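Local coordinates for glucokinase (Streptomyces griseus, PDB 3VGL), which probably catalyses the ATP-dependent phosphorylation of D-glucose to D-glucose 6-phosphate, as a zinc-containing sugar kinase of the ROK family, at residues I14-V19 and C45-G50; W111-F116 and G299-V304. All blocks are in the same frame, centred on the assembly; numbering follows the deposited sequence.

Interaction 1: I14-V19 and C45-G50; sequences IAAGVV and CAAVAG
A small apolar strand-to-helix contact joins Ile14 and Ala16 to Ala47, where helix 37-52 lies against one face of the N-terminal sheet. The strand presents alternate residues to the helix, and Ala47 is the one helix residue of 45-50 that meets them. Its methyl sits in the angle between two apolar groups: Ala16 CB comes methyl to methyl at 3.8 Å from Ala47 CB, while Ile14 CG2 reaches the same Ala47 CB at 4.0 Å from a direction nearly at right angles. A chi1 of -68° puts CG1 of Ile14 beside the backbone N and CG2 anti to it, and CG2 is the branch that meets Ala47. Small side chains bring the backbones close, the CA atoms of Ala16 and Ala47 being 5.8 Å apart; all three residues are buried, although the two segments cover just 110 Å² of each other's surface in total. The helix is the connection of a beta-alpha-beta crossover from edge strand 29-32 to the parallel strand 57-64, part of the βββαβαβα order of the actin-like ATPase fold, and it therefore passes over strand 13-19 on its way. Phe29 of the edge strand also touches Ala47, and Val7 and Ile9 of strand 3-9 pack on Ile14.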
loop_
_atom_site.group_PDB
_atom_site.type_symbol
_atom_site.label_atom_id
_atom_site.label_comp_id
_atom_site.label_asym_id
_atom_site.label_seq_id
_atom_site.Cartn_x
_atom_site.Cartn_y
_atom_site.Cartn_z
ATOM N N ILE A 14 0.904 -6.895 -34.065
ATOM C CA ILE A 14 1.977 -6.381 -34.902
ATOM C C ILE A 14 1.364 -5.482 -35.970
ATOM O O ILE A 14 0.372 -5.847 -36.609
ATOM C CB ILE A 14 2.774 -7.550 -35.562
ATOM C CG1 ILE A 14 3.559 -8.322 -34.493
ATOM C CG2 ILE A 14 3.699 -7.014 -36.661
ATOM C CD1 ILE A 14 4.104 -9.670 -34.983
ATOM N N ALA A 15 1.926 -4.290 -36.136
ATOM C CA ALA A 15 1.474 -3.367 -37.179
ATOM C C ALA A 15 2.656 -2.823 -37.948
ATOM O O ALA A 15 3.652 -2.414 -37.362
ATOM C CB ALA A 15 0.681 -2.237 -36.585
ATOM N N ALA A 16 2.531 -2.797 -39.278
ATOM C CA ALA A 16 3.602 -2.266 -40.092
ATOM C C ALA A 16 3.043 -1.329 -41.144
ATOM O O ALA A 16 1.861 -1.404 -41.511
ATOM C CB ALA A 16 4.402 -3.384 -40.743
ATOM N N GLY A 17 3.893 -0.427 -41.597
ATOM C CA GLY A 17 3.518 0.447 -42.694
ATOM C C GLY A 17 4.695 1.134 -43.314
ATOM O O GLY A 17 5.731 1.317 -42.680
ATOM N N VAL A 18 4.530 1.505 -44.585
ATOM C CA VAL A 18 5.492 2.336 -45.264
ATOM C C VAL A 18 5.239 3.775 -44.836
ATOM O O VAL A 18 4.090 4.213 -44.761
ATOM C CB VAL A 18 5.360 2.178 -46.815
ATOM C CG1 VAL A 18 6.100 3.272 -47.548
ATOM C CG2 VAL A 18 5.873 0.776 -47.220
ATOM N N VAL A 19 6.311 4.474 -44.501
ATOM C CA VAL A 19 6.210 5.831 -43.980
ATOM C C VAL A 19 7.159 6.713 -44.756
ATOM O O VAL A 19 8.332 6.353 -44.969
ATOM C CB VAL A 19 6.567 5.882 -42.464
ATOM C CG1 VAL A 19 6.448 7.307 -41.935
ATOM C CG2 VAL A 19 5.692 4.916 -41.648
ATOM N N CYS A 45 8.380 -10.724 -40.927
ATOM C CA CYS A 45 8.634 -10.861 -42.355
ATOM C C CYS A 45 7.357 -10.731 -43.188
ATOM O O CYS A 45 7.365 -10.070 -44.240
ATOM C CB CYS A 45 9.362 -12.176 -42.619
ATOM S SG CYS A 45 11.043 -12.121 -41.983
ATOM N N ALA A 46 6.265 -11.332 -42.715
ATOM C CA ALA A 46 4.964 -11.210 -43.389
ATOM C C ALA A 46 4.453 -9.767 -43.377
ATOM O O ALA A 46 3.906 -9.281 -44.378
ATOM C CB ALA A 46 3.944 -12.118 -42.749
ATOM N N ALA A 47 4.621 -9.101 -42.236
ATOM C CA ALA A 47 4.234 -7.690 -42.096
ATOM C C ALA A 47 5.024 -6.770 -43.019
ATOM O O ALA A 47 4.452 -5.886 -43.684
ATOM C CB ALA A 47 4.378 -7.231 -40.634
ATOM N N VAL A 48 6.339 -6.970 -43.066
ATOM C CA VAL A 48 7.195 -6.188 -43.960
ATOM C C VAL A 48 6.784 -6.426 -45.419
ATOM O O VAL A 48 6.593 -5.468 -46.161
ATOM C CB VAL A 48 8.714 -6.495 -43.753
ATOM C CG1 VAL A 48 9.565 -5.851 -44.857
ATOM C CG2 VAL A 48 9.173 -6.046 -42.373
ATOM N N ALA A 49 6.617 -7.684 -45.809
ATOM C CA ALA A 49 6.197 -8.019 -47.182
ATOM C C ALA A 49 4.841 -7.397 -47.553
ATOM O O ALA A 49 4.686 -6.793 -48.633
ATOM C CB ALA A 49 6.183 -9.533 -47.374
ATOM N N GLY A 50 3.871 -7.524 -46.646
ATOM C CA GLY A 50 2.533 -6.965 -46.862
ATOM C C GLY A 50 2.507 -5.452 -46.954
ATOM O O GLY A 50 1.898 -4.880 -47.862
#

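Interaction 2: W111-F116 and G299-V304; sequences WGEYRF and GKAGLV
Two helices of the actin-like ATPase fold, each following the fifth strand of its own sheet, meet where Gly112 and Glu113 face Ala301 and Phe116 faces Val304. At Gly112, which has no side chain, the backbones come together: its CA is 5.2 Å from Ala301 CA and 4.0 Å from Ala301 O, and this carbonyl O lies on the side of Gly112 where a side chain would stand. One helical turn on, Phe116 and Val304 continue the contact. The CD2–CE2 side of the ring meets the valine obliquely, with CD2 of Phe116 3.5 Å from CG1 of Val304, the methyl set anti to the backbone N (chi1 172°). The ring is held from another quarter by Arg115, whose CB lies over the centre of one ring face. Arg115 in turn forms a salt bridge with Asp308 of helix 301-311, and Trp111 NE1 hydrogen-bonds to the same carboxylate.

Glu113 borders the Ala301 methyl. A bend in its chain (chi2 -66°) lays the carboxylate beside that group, with OE2 of Glu113 3.7 Å from CB of Ala301 and CG of Glu113 at 3.9 Å from the same CB. Three backbone N-H groups satisfy the buried acid and would be expected to favour its charged form. Those of Leu297 (to OE2) and Gln296 (to OE1) tie it to the approach of helix 301-311; that of Ala118, also to OE1, comes from just after its own helix. The helices after the last strand of each sheet thus pack together between the two domains, as in the actin-like ATPase (ASKHA) fold.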
loop_
_atom_site.group_PDB
_atom_site.type_symbol
_atom_site.label_atom_id
_atom_site.label_comp_id
_atom_site.label_asym_id
_atom_site.label_seq_id
_atom_site.Cartn_x
_atom_site.Cartn_y
_atom_site.Cartn_z
ATOM N N TRP A 111 9.254 9.414 -30.233
ATOM C CA TRP A 111 9.915 10.023 -31.378
ATOM C C TRP A 111 8.899 10.399 -32.478
ATOM O O TRP A 111 8.954 11.519 -33.027
ATOM C CB TRP A 111 11.028 9.103 -31.897
ATOM C CG TRP A 111 11.799 9.737 -33.012
ATOM C CD1 TRP A 111 11.731 9.423 -34.340
ATOM C CD2 TRP A 111 12.728 10.825 -32.897
ATOM N NE1 TRP A 111 12.570 10.254 -35.064
ATOM C CE2 TRP A 111 13.194 11.117 -34.204
ATOM C CE3 TRP A 111 13.211 11.585 -31.816
ATOM C CZ2 TRP A 111 14.131 12.135 -34.457
ATOM C CZ3 TRP A 111 14.136 12.595 -32.067
ATOM C CH2 TRP A 111 14.590 12.853 -33.383
ATOM N N GLY A 112 7.974 9.490 -32.800
ATOM C CA GLY A 112 6.945 9.769 -33.831
ATOM C C GLY A 112 6.119 10.990 -33.468
ATOM O O GLY A 112 5.856 11.844 -34.304
ATOM N N GLU A 113 5.713 11.085 -32.205
ATOM C CA GLU A 113 4.910 12.228 -31.753
ATOM C C GLU A 113 5.718 13.514 -31.698
ATOM O O GLU A 113 5.196 14.603 -31.975
ATOM C CB GLU A 113 4.269 11.925 -30.397
ATOM C CG GLU A 113 3.129 10.895 -30.512
ATOM C CD GLU A 113 1.946 11.434 -31.314
ATOM O OE1 GLU A 113 1.550 12.607 -31.101
ATOM O OE2 GLU A 113 1.381 10.673 -32.127
ATOM N N TYR A 114 6.994 13.393 -31.346
ATOM C CA TYR A 114 7.878 14.557 -31.291
ATOM C C TYR A 114 8.068 15.148 -32.701
ATOM O O TYR A 114 7.977 16.369 -32.915
ATOM C CB TYR A 114 9.218 14.176 -30.658
ATOM C CG TYR A 114 10.240 15.268 -30.800
ATOM C CD1 TYR A 114 10.111 16.468 -30.096
ATOM C CD2 TYR A 114 11.307 15.121 -31.671
ATOM C CE1 TYR A 114 11.042 17.489 -30.253
ATOM C CE2 TYR A 114 12.236 16.131 -31.838
ATOM C CZ TYR A 114 12.101 17.305 -31.124
ATOM O OH TYR A 114 13.031 18.299 -31.305
ATOM N N ARG A 115 8.292 14.266 -33.664
ATOM C CA ARG A 115 8.543 14.690 -35.045
ATOM C C ARG A 115 7.283 15.106 -35.814
ATOM O O ARG A 115 7.307 16.088 -36.582
ATOM C CB ARG A 115 9.261 13.567 -35.811
ATOM C CG ARG A 115 10.664 13.222 -35.322
ATOM C CD ARG A 115 11.684 14.305 -35.626
ATOM N NE ARG A 115 11.462 14.898 -36.936
ATOM C CZ ARG A 115 11.966 14.443 -38.078
ATOM N NH1 ARG A 115 12.754 13.365 -38.103
ATOM N NH2 ARG A 115 11.669 15.072 -39.202
ATOM N N PHE A 116 6.197 14.356 -35.634
ATOM C CA PHE A 116 5.050 14.429 -36.552
ATOM C C PHE A 116 3.717 14.605 -35.837
ATOM O O PHE A 116 2.673 14.717 -36.487
ATOM C CB PHE A 116 4.994 13.177 -37.446
ATOM C CG PHE A 116 6.304 12.833 -38.114
ATOM C CD1 PHE A 116 6.875 13.689 -39.063
ATOM C CD2 PHE A 116 6.958 11.629 -37.817
ATOM C CE1 PHE A 116 8.091 13.356 -39.678
ATOM C CE2 PHE A 116 8.172 11.296 -38.434
ATOM C CZ PHE A 116 8.735 12.165 -39.366
ATOM N N GLY A 299 -2.521 5.030 -31.919
ATOM C CA GLY A 299 -1.796 3.766 -31.815
ATOM C C GLY A 299 -0.739 3.556 -32.887
ATOM O O GLY A 299 0.095 2.651 -32.766
ATOM N N LYS A 300 -0.755 4.387 -33.930
ATOM C CA LYS A 300 0.246 4.289 -34.991
ATOM C C LYS A 300 1.553 5.048 -34.744
ATOM O O LYS A 300 2.462 5.002 -35.566
ATOM C CB LYS A 300 -0.366 4.716 -36.340
ATOM C CG LYS A 300 -1.622 3.949 -36.678
ATOM C CD LYS A 300 -2.435 4.660 -37.768
ATOM C CE LYS A 300 -2.972 3.657 -38.803
ATOM N NZ LYS A 300 -3.558 2.413 -38.200
ATOM N N ALA A 301 1.672 5.732 -33.601
ATOM C CA ALA A 301 2.862 6.531 -33.356
ATOM C C ALA A 301 4.145 5.705 -33.392
ATOM O O ALA A 301 5.181 6.177 -33.841
ATOM C CB ALA A 301 2.746 7.278 -32.002
ATOM N N GLY A 302 4.086 4.494 -32.848
ATOM C CA GLY A 302 5.264 3.657 -32.742
ATOM C C GLY A 302 5.786 3.235 -34.107
ATOM O O GLY A 302 6.994 3.269 -34.352
ATOM N N LEU A 303 4.883 2.854 -35.003
ATOM C CA LEU A 303 5.358 2.419 -36.322
ATOM C C LEU A 303 5.919 3.596 -37.107
ATOM O O LEU A 303 6.934 3.464 -37.787
ATOM C CB LEU A 303 4.313 1.612 -37.103
ATOM C CG LEU A 303 3.153 2.189 -37.892
ATOM C CD1 LEU A 303 3.605 2.813 -39.241
ATOM C CD2 LEU A 303 2.142 1.096 -38.177
ATOM N N VAL A 304 5.285 4.767 -36.970
ATOM C CA VAL A 304 5.805 5.989 -37.607
ATOM C C VAL A 304 7.178 6.361 -37.032
ATOM O O VAL A 304 8.147 6.591 -37.761
ATOM C CB VAL A 304 4.815 7.163 -37.491
ATOM C CG1 VAL A 304 5.449 8.479 -37.993
ATOM C CG2 VAL A 304 3.515 6.835 -38.272
#

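Overall arrangement
The centres of interactions 1 and 2 are 16 Å apart, and strand 13-19 with helix 301-311 forms the bridge between them. The strand turns Ile14 and Ala16 toward helix 37-52 and Ala15 and Val19 toward Leu303, so the sheet is packed between the two helices. Leu303 CD1 lies 3.8 Å from Val19 CG2, and Leu303 CD2 is 3.9 Å from Ala15 O. Neither contact contributes to the glucose, nucleotide or metal sites: the side chain of Ile14 is about 7 Å from the bound ATP analogue AMPPNP and about 11 Å from glucose, while that of Ala301 is about 10 Å and 12 Å from them.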